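PDB 1O1Z: glycerophosphodiester phosphodiesterase from Thermotoga maritima, which is a presumed enzyme of the glycerophosphoryl diester phosphodiesterase family, folded as a single-chain TIM barrel. Local coordinates for residues 46-51 with 91-96; 68-73 with 83-88; 149-154 with 202-207. All coordinates share one frame; numbering follows the deposited sequence. Where two conformers were deposited one is given.

Contact 1: residues 46-51 with 91-96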
# COMPACT_ATOMS: atom_id res chain seq x y z
N LEU A 46 1.65 -0.62 3.83
CA LEU A 46 2.54 0.20 4.64
C LEU A 46 3.43 1.04 3.75
O LEU A 46 3.49 0.82 2.55
CB LEU A 46 3.34 -0.70 5.58
CG LEU A 46 4.21 -1.79 4.97
CD1 LEU A 46 5.51 -1.24 4.39
CD2 LEU A 46 4.51 -2.86 6.00
N ASP A 47 4.14 2.00 4.35
CA ASP A 47 4.91 2.99 3.65
C ASP A 47 6.37 2.90 4.06
O ASP A 47 6.63 2.80 5.25
CB ASP A 47 4.42 4.37 4.06
CG ASP A 47 2.94 4.49 3.89
OD1 ASP A 47 2.16 4.53 4.89
OD2 ASP A 47 2.46 4.42 2.73
N VAL A 48 7.29 2.94 3.09
CA VAL A 48 8.71 2.80 3.38
C VAL A 48 9.56 3.97 2.91
O VAL A 48 9.33 4.56 1.84
CB VAL A 48 9.32 1.47 2.87
CG1 VAL A 48 8.70 0.29 3.57
CG2 VAL A 48 9.23 1.32 1.36
N ARG A 49 10.59 4.24 3.73
CA ARG A 49 11.54 5.32 3.53
C ARG A 49 12.91 4.87 4.06
O ARG A 49 13.02 3.82 4.69
CB ARG A 49 11.13 6.55 4.34
CG ARG A 49 9.83 7.18 3.86
CD ARG A 49 9.49 8.42 4.65
NE ARG A 49 8.33 9.07 4.08
CZ ARG A 49 8.33 9.93 3.08
NH1 ARG A 49 9.45 10.32 2.49
NH2 ARG A 49 7.17 10.46 2.68
N LEU A 50 13.92 5.68 3.82
CA LEU A 50 15.25 5.39 4.37
C LEU A 50 15.62 6.23 5.57
O LEU A 50 15.38 7.44 5.63
CB LEU A 50 16.36 5.64 3.36
CG LEU A 50 16.45 4.76 2.16
CD1 LEU A 50 17.74 5.14 1.40
CD2 LEU A 50 16.43 3.29 2.51
N SER A 51 16.26 5.55 6.52
CA SER A 51 16.91 6.20 7.64
C SER A 51 18.27 6.74 7.20
O SER A 51 18.73 6.49 6.07
CB SER A 51 17.12 5.19 8.77
OG SER A 51 18.04 4.19 8.35
N THR A 91 9.03 1.06 13.29
CA THR A 91 9.56 -0.22 12.91
C THR A 91 10.22 -0.21 11.54
O THR A 91 10.19 0.77 10.83
CB THR A 91 8.45 -1.30 13.03
OG1 THR A 91 8.99 -2.62 12.92
CG2 THR A 91 7.42 -1.20 11.95
N THR A 92 10.91 -1.30 11.26
CA THR A 92 11.62 -1.46 9.99
C THR A 92 10.89 -2.49 9.15
O THR A 92 10.14 -3.32 9.66
CB THR A 92 13.02 -1.93 10.21
OG1 THR A 92 13.03 -3.21 10.87
CG2 THR A 92 13.79 -0.97 11.17
N LEU A 93 11.13 -2.46 7.85
CA LEU A 93 10.52 -3.46 6.98
C LEU A 93 10.95 -4.87 7.38
O LEU A 93 10.14 -5.79 7.40
CB LEU A 93 10.84 -3.13 5.52
CG LEU A 93 10.20 -4.06 4.51
CD1 LEU A 93 8.66 -3.96 4.61
CD2 LEU A 93 10.69 -3.71 3.11
N LYS A 94 12.23 -5.03 7.70
CA LYS A 94 12.74 -6.30 8.21
C LYS A 94 11.89 -6.85 9.38
O LYS A 94 11.53 -8.05 9.41
CB LYS A 94 14.19 -6.15 8.65
CG LYS A 94 14.79 -7.36 9.39
CD LYS A 94 16.27 -7.12 9.70
CE LYS A 94 16.87 -8.30 10.48
NZ LYS A 94 16.30 -8.40 11.85
N GLU A 95 11.60 -5.99 10.35
CA GLU A 95 10.80 -6.39 11.51
C GLU A 95 9.35 -6.75 11.16
O GLU A 95 8.77 -7.68 11.73
CB GLU A 95 10.84 -5.28 12.58
CG GLU A 95 12.20 -5.15 13.21
CD GLU A 95 12.32 -4.00 14.18
OE1 GLU A 95 12.05 -2.84 13.79
OE2 GLU A 95 12.71 -4.27 15.33
N VAL A 96 8.77 -6.05 10.19
CA VAL A 96 7.42 -6.41 9.74
C VAL A 96 7.41 -7.83 9.18
O VAL A 96 6.53 -8.62 9.51
CB VAL A 96 6.87 -5.41 8.72
CG1 VAL A 96 5.52 -5.85 8.23
CG2 VAL A 96 6.78 -4.02 9.34
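Leu46 and Val48 of strand 43-50 meet Leu93 and Val96 of helix 93-99 in a buried, purely apolar contact between a strand of the TIM barrel and a helix packed on its outside. The evidence is a set of methyl contacts. Leu46 divides its two branches between both helix residues: its CD1 lies 4.2 Å from Leu93 CD1, the two side chains crossing at about a right angle, while its CD2 approaches Val96 CG1 tip to tip at 3.9 Å. The first torsion, rare for leucine, holds Leu46 CG between the backbone N and the carbonyl carbon (chi1 58°) and helps to bring both methyls to the helix. Leu93 CD1 also reaches Val48 CG1, a looser approach of 4.4 Å. Around this patch, Phe33 of helix 30-38 touches Leu46 and Val96, and Ile106 of the parallel neighbour strand 105-110 touches the same two residues.

The helix begins with a capping box. Thr92 OG1 accepts from Glu95 N at 3.2 Å, with an N-H...O angle of 158°; in return Thr92 N donates to Glu95 OE1, at the lone pair facing away from the other carboxylate oxygen. The chemistry is thus divided: directional bonds secure the first turn of the helix on its more exposed side, whereas attachment to the barrel strand relies on shape and dispersion between branched aliphatic groups.

Contact 2: residues 68-73 with 83-88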
# COMPACT_ATOMS: atom_id res chain seq x y z
N PHE A 68 4.33 12.21 16.58
CA PHE A 68 5.15 12.32 17.80
C PHE A 68 5.48 13.74 18.25
O PHE A 68 6.01 13.94 19.35
CB PHE A 68 6.46 11.54 17.60
CG PHE A 68 6.23 10.11 17.28
CD1 PHE A 68 5.99 9.20 18.30
CD2 PHE A 68 6.23 9.65 15.97
CE1 PHE A 68 5.75 7.87 18.01
CE2 PHE A 68 6.00 8.31 15.66
CZ PHE A 68 5.76 7.42 16.70
N GLY A 69 5.19 14.74 17.42
CA GLY A 69 5.45 16.13 17.77
C GLY A 69 6.92 16.47 17.73
O GLY A 69 7.36 17.42 18.38
N LEU A 70 7.69 15.72 16.95
CA LEU A 70 9.14 15.91 16.89
C LEU A 70 9.55 16.33 15.50
O LEU A 70 9.19 15.67 14.52
CB LEU A 70 9.85 14.61 17.24
CG LEU A 70 9.62 14.06 18.64
CD1 LEU A 70 10.22 12.67 18.74
CD2 LEU A 70 10.23 15.00 19.68
N ASP A 71 10.30 17.43 15.41
CA ASP A 71 10.74 18.00 14.15
C ASP A 71 12.05 17.32 13.75
O ASP A 71 13.12 17.92 13.77
CB ASP A 71 10.90 19.53 14.27
CG ASP A 71 11.04 20.21 12.92
OD1 ASP A 71 10.76 19.58 11.88
OD2 ASP A 71 11.43 21.39 12.81
N VAL A 72 11.94 16.04 13.44
CA VAL A 72 13.05 15.19 13.08
C VAL A 72 12.69 14.44 11.81
O VAL A 72 11.67 13.74 11.78
CB VAL A 72 13.36 14.15 14.18
CG1 VAL A 72 14.48 13.21 13.74
CG2 VAL A 72 13.73 14.85 15.50
N LYS A 73 13.52 14.56 10.78
CA LYS A 73 13.31 13.81 9.56
C LYS A 73 13.84 12.39 9.69
O LYS A 73 14.90 12.16 10.24
CB LYS A 73 13.99 14.47 8.35
CG LYS A 73 13.37 15.78 7.94
CD LYS A 73 14.15 16.37 6.79
CE LYS A 73 13.56 17.68 6.32
NZ LYS A 73 12.30 17.46 5.58
N LYS A 83 14.07 4.83 16.90
CA LYS A 83 13.46 4.00 17.93
C LYS A 83 13.55 4.64 19.31
O LYS A 83 12.61 4.57 20.09
CB LYS A 83 14.10 2.62 17.91
CG LYS A 83 13.56 1.79 16.73
CD LYS A 83 14.09 0.40 16.65
CE LYS A 83 13.49 -0.36 15.47
NZ LYS A 83 12.13 -0.89 15.71
N GLU A 84 14.67 5.28 19.62
CA GLU A 84 14.79 5.97 20.89
C GLU A 84 13.76 7.11 20.98
O GLU A 84 13.08 7.26 21.97
CB GLU A 84 16.21 6.54 21.08
CG GLU A 84 17.31 5.49 21.14
CD GLU A 84 18.69 6.03 20.77
OE1 GLU A 84 19.05 7.12 21.26
OE2 GLU A 84 19.42 5.38 19.97
N LEU A 85 13.67 7.91 19.92
CA LEU A 85 12.76 9.06 19.88
C LEU A 85 11.28 8.68 19.98
O LEU A 85 10.48 9.41 20.57
CB LEU A 85 12.96 9.84 18.59
CG LEU A 85 14.26 10.62 18.53
CD1 LEU A 85 14.56 11.06 17.10
CD2 LEU A 85 14.24 11.81 19.48
N THR A 86 10.93 7.52 19.43
CA THR A 86 9.53 7.06 19.38
C THR A 86 9.24 5.97 20.44
O THR A 86 8.19 5.33 20.38
CB THR A 86 9.17 6.49 18.00
OG1 THR A 86 10.02 5.38 17.69
CG2 THR A 86 9.39 7.50 16.89
N ASP A 87 10.14 5.83 21.41
CA ASP A 87 10.18 4.72 22.38
C ASP A 87 9.80 3.38 21.79
O ASP A 87 8.98 2.63 22.32
CB ASP A 87 9.38 5.03 23.64
CG ASP A 87 9.97 4.34 24.87
OD1 ASP A 87 11.22 4.05 24.90
OD2 ASP A 87 9.25 4.09 25.87
N GLY A 88 10.41 3.08 20.66
CA GLY A 88 10.34 1.78 20.07
C GLY A 88 9.19 1.59 19.12
O GLY A 88 9.06 0.50 18.59
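Leu85, the last residue of helix 79-85, meets Leu70 and Val72 of the short strand 70-73, and its side chain can be traced outward. Its CB lies 3.9 Å from Leu70 CD1. At CG the chain divides, and CD2 stays beside that same methyl, Leu70 CD1, at 4.2 Å. The other branch, CD1, runs to Val72 and meets it tip to tip, 4.0 Å from CG1 and slightly farther from CG2. Even the backbone takes part, since Leu85 O is 3.7 Å from Leu70 CD1.

Just beyond, the helix ends in a Schellman motif: Gly88 N bonds to Lys83 O at 2.7 Å, Asp87 N makes a weak bond to Glu84 O, and Asp87, the C-prime residue, has positive phi. The strand packed against Leu85 is weakly bonded and pairs antiparallel with strand 63-64 in a small two-stranded sheet separate from the barrel.

Thr86 turns its methyl onto Phe68 as a CH-pi contact. Its CG2 sits 3.6 Å from the ring centroid and 11° off the normal, therefore almost directly over the centre of one face. The hydroxyl faces other partners, with OG1 hydrogen-bonded to Leu82 O and Ile90 N, which probably helps to hold the rotation that presents CG2 to the ring.

Contact 3: residues 149-154 with 202-207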
# COMPACT_ATOMS: atom_id res chain seq x y z
N GLY A 149 1.96 -2.28 -8.45
CA GLY A 149 0.73 -1.61 -8.65
C GLY A 149 0.94 -0.12 -8.76
O GLY A 149 1.62 0.52 -7.95
N TYR A 150 0.32 0.45 -9.78
CA TYR A 150 0.35 1.88 -9.95
C TYR A 150 -0.63 2.53 -8.98
O TYR A 150 -1.80 2.20 -9.01
CB TYR A 150 -0.10 2.25 -11.35
CG TYR A 150 0.79 1.84 -12.50
CD1 TYR A 150 2.17 1.68 -12.37
CD2 TYR A 150 0.23 1.70 -13.77
CE1 TYR A 150 2.97 1.41 -13.49
CE2 TYR A 150 1.01 1.41 -14.86
CZ TYR A 150 2.36 1.24 -14.71
OH TYR A 150 3.13 0.94 -15.83
N LEU A 151 -0.17 3.50 -8.19
CA LEU A 151 -1.06 4.35 -7.42
C LEU A 151 -1.41 5.52 -8.29
O LEU A 151 -0.52 6.19 -8.81
CB LEU A 151 -0.39 4.84 -6.13
CG LEU A 151 -0.46 3.81 -5.02
CD1 LEU A 151 0.63 4.02 -3.96
CD2 LEU A 151 -1.85 3.94 -4.37
N ILE A 152 -2.70 5.79 -8.42
CA ILE A 152 -3.18 6.83 -9.31
C ILE A 152 -3.65 8.05 -8.54
O ILE A 152 -4.43 7.91 -7.60
CB ILE A 152 -4.32 6.24 -10.17
CG1 ILE A 152 -3.87 4.98 -10.93
CG2 ILE A 152 -4.88 7.30 -11.10
CD1 ILE A 152 -5.01 4.23 -11.58
N ASP A 153 -3.17 9.22 -8.94
CA ASP A 153 -3.64 10.49 -8.38
C ASP A 153 -4.13 11.37 -9.53
O ASP A 153 -4.23 10.90 -10.68
CB ASP A 153 -2.57 11.15 -7.48
CG ASP A 153 -1.32 11.63 -8.23
OD1 ASP A 153 -1.40 11.88 -9.45
OD2 ASP A 153 -0.22 11.80 -7.67
N GLU A 154 -4.44 12.64 -9.26
CA GLU A 154 -5.09 13.48 -10.25
C GLU A 154 -4.20 13.78 -11.46
O GLU A 154 -4.71 14.03 -12.57
CB GLU A 154 -5.58 14.79 -9.63
N PHE A 202 -7.42 -2.51 -6.90
CA PHE A 202 -7.56 -2.18 -5.48
C PHE A 202 -8.08 -0.76 -5.40
O PHE A 202 -7.73 0.11 -6.21
CB PHE A 202 -6.21 -2.22 -4.74
CG PHE A 202 -5.71 -3.59 -4.41
CD1 PHE A 202 -4.96 -4.29 -5.32
CD2 PHE A 202 -5.95 -4.15 -3.14
CE1 PHE A 202 -4.49 -5.56 -5.03
CE2 PHE A 202 -5.47 -5.44 -2.86
CZ PHE A 202 -4.73 -6.12 -3.81
N VAL A 203 -8.94 -0.51 -4.42
CA VAL A 203 -9.38 0.85 -4.12
C VAL A 203 -8.89 1.31 -2.76
O VAL A 203 -8.75 0.51 -1.86
CB VAL A 203 -10.90 1.02 -4.26
CG1 VAL A 203 -11.30 0.73 -5.67
CG2 VAL A 203 -11.66 0.17 -3.28
N TRP A 204 -8.61 2.60 -2.63
CA TRP A 204 -8.13 3.19 -1.38
C TRP A 204 -8.66 4.60 -1.20
O TRP A 204 -9.11 5.22 -2.16
CB TRP A 204 -6.60 3.24 -1.38
CG TRP A 204 -6.04 4.09 -2.52
CD1 TRP A 204 -5.80 3.66 -3.78
CD2 TRP A 204 -5.73 5.50 -2.51
NE1 TRP A 204 -5.34 4.70 -4.56
CE2 TRP A 204 -5.27 5.84 -3.81
CE3 TRP A 204 -5.78 6.50 -1.54
CZ2 TRP A 204 -4.88 7.13 -4.16
CZ3 TRP A 204 -5.39 7.79 -1.89
CH2 TRP A 204 -4.94 8.09 -3.19
N THR A 205 -8.63 5.16 0.02
CA THR A 205 -8.60 4.44 1.28
C THR A 205 -10.04 4.48 1.73
O THR A 205 -10.58 5.53 2.09
CB THR A 205 -7.72 5.18 2.29
OG1 THR A 205 -6.35 5.05 1.91
CG2 THR A 205 -7.84 4.51 3.67
N LEU A 206 -10.68 3.32 1.67
CA LEU A 206 -12.13 3.29 1.74
C LEU A 206 -12.57 2.83 3.12
O LEU A 206 -12.27 1.71 3.55
CB LEU A 206 -12.66 2.37 0.64
CG LEU A 206 -14.17 2.26 0.56
CD1 LEU A 206 -14.84 3.63 0.44
CD2 LEU A 206 -14.56 1.36 -0.56
N ASN A 207 -13.30 3.69 3.81
CA ASN A 207 -13.83 3.38 5.13
C ASN A 207 -15.36 3.36 5.18
O ASN A 207 -15.95 3.06 6.21
CB ASN A 207 -13.27 4.37 6.15
CG ASN A 207 -11.78 4.23 6.33
OD1 ASN A 207 -11.24 3.14 6.22
ND2 ASN A 207 -11.10 5.35 6.60
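Leu151 and Ile152 touch Trp204 across the C-terminal ends of two parallel TIM-barrel strands, 148-151 and 200-204. Strand 174-178 lies between them in the sheet and pairs with both, so the contact bridges one intervening strand; the nearest CA atoms, those of Leu151 and Trp204, are 9.4 Å apart, too far for neighbouring strands.

Along the first segment, Tyr150 faces the outer layer, touching Arg166 and Val167 of helix 160-170. Leu151, next in sequence, belongs to the opposite surface of the strand and reaches Trp204 with a single methyl. With CG anti to the carbonyl carbon (chi1 -82°), the side chain bends toward the indole, its end coming nearer than the direction of its CB alone would bring it. CD2 lies over one face, 3.6 Å from Trp204 NE1 and 4.0 Å from CE2. The approach is a CH-pi contact with the five-membered ring, 4.0 Å from CD2 to the centroid and 29° off the normal; it is therefore offset toward the rim and does not sit over the centre.

At Ile152 the contact passes from side chain to backbone. The side chain packs on Phe163 and Val177, while the carbonyl meets the indole at its edge. Beyond it, Asp153 curls back on its own loop, OD1 accepting from Glu155 N and Asn156 N.

The indole of Trp204 is anchored through NE1, the one polar atom of the side chain, which is hydrogen-bonded to His176 O of the intervening strand. The peptide bond leading to Thr205 is cis, at the point where the chain leaves the strand. At the edge of the benzo ring, near its plane, Ile152 O lies 3.6 Å from Trp204 CZ2.

Contact 1 and contact 3 both reach the barrel sheet, their centres about 21 Å apart, and follow one another along the chain. Contact 2 is nested in the loop that contact 1 closes; its centre lies about 15 Å from that of contact 1 but about 28 Å from that of contact 3. The chain thus leaves the barrel after strand 43-50, builds the peripheral part that holds contact 2, and returns through helix 93-99 to strand 105-110, next to strand 43-50 in the sheet. Contact 3 instead lies within the barrel wall. Helices 79-85 and 93-99 are consecutive, and a salt bridge of 2.7 Å between Lys83 NZ and Glu95 OE1 ties the excursion to the barrel's outer layer.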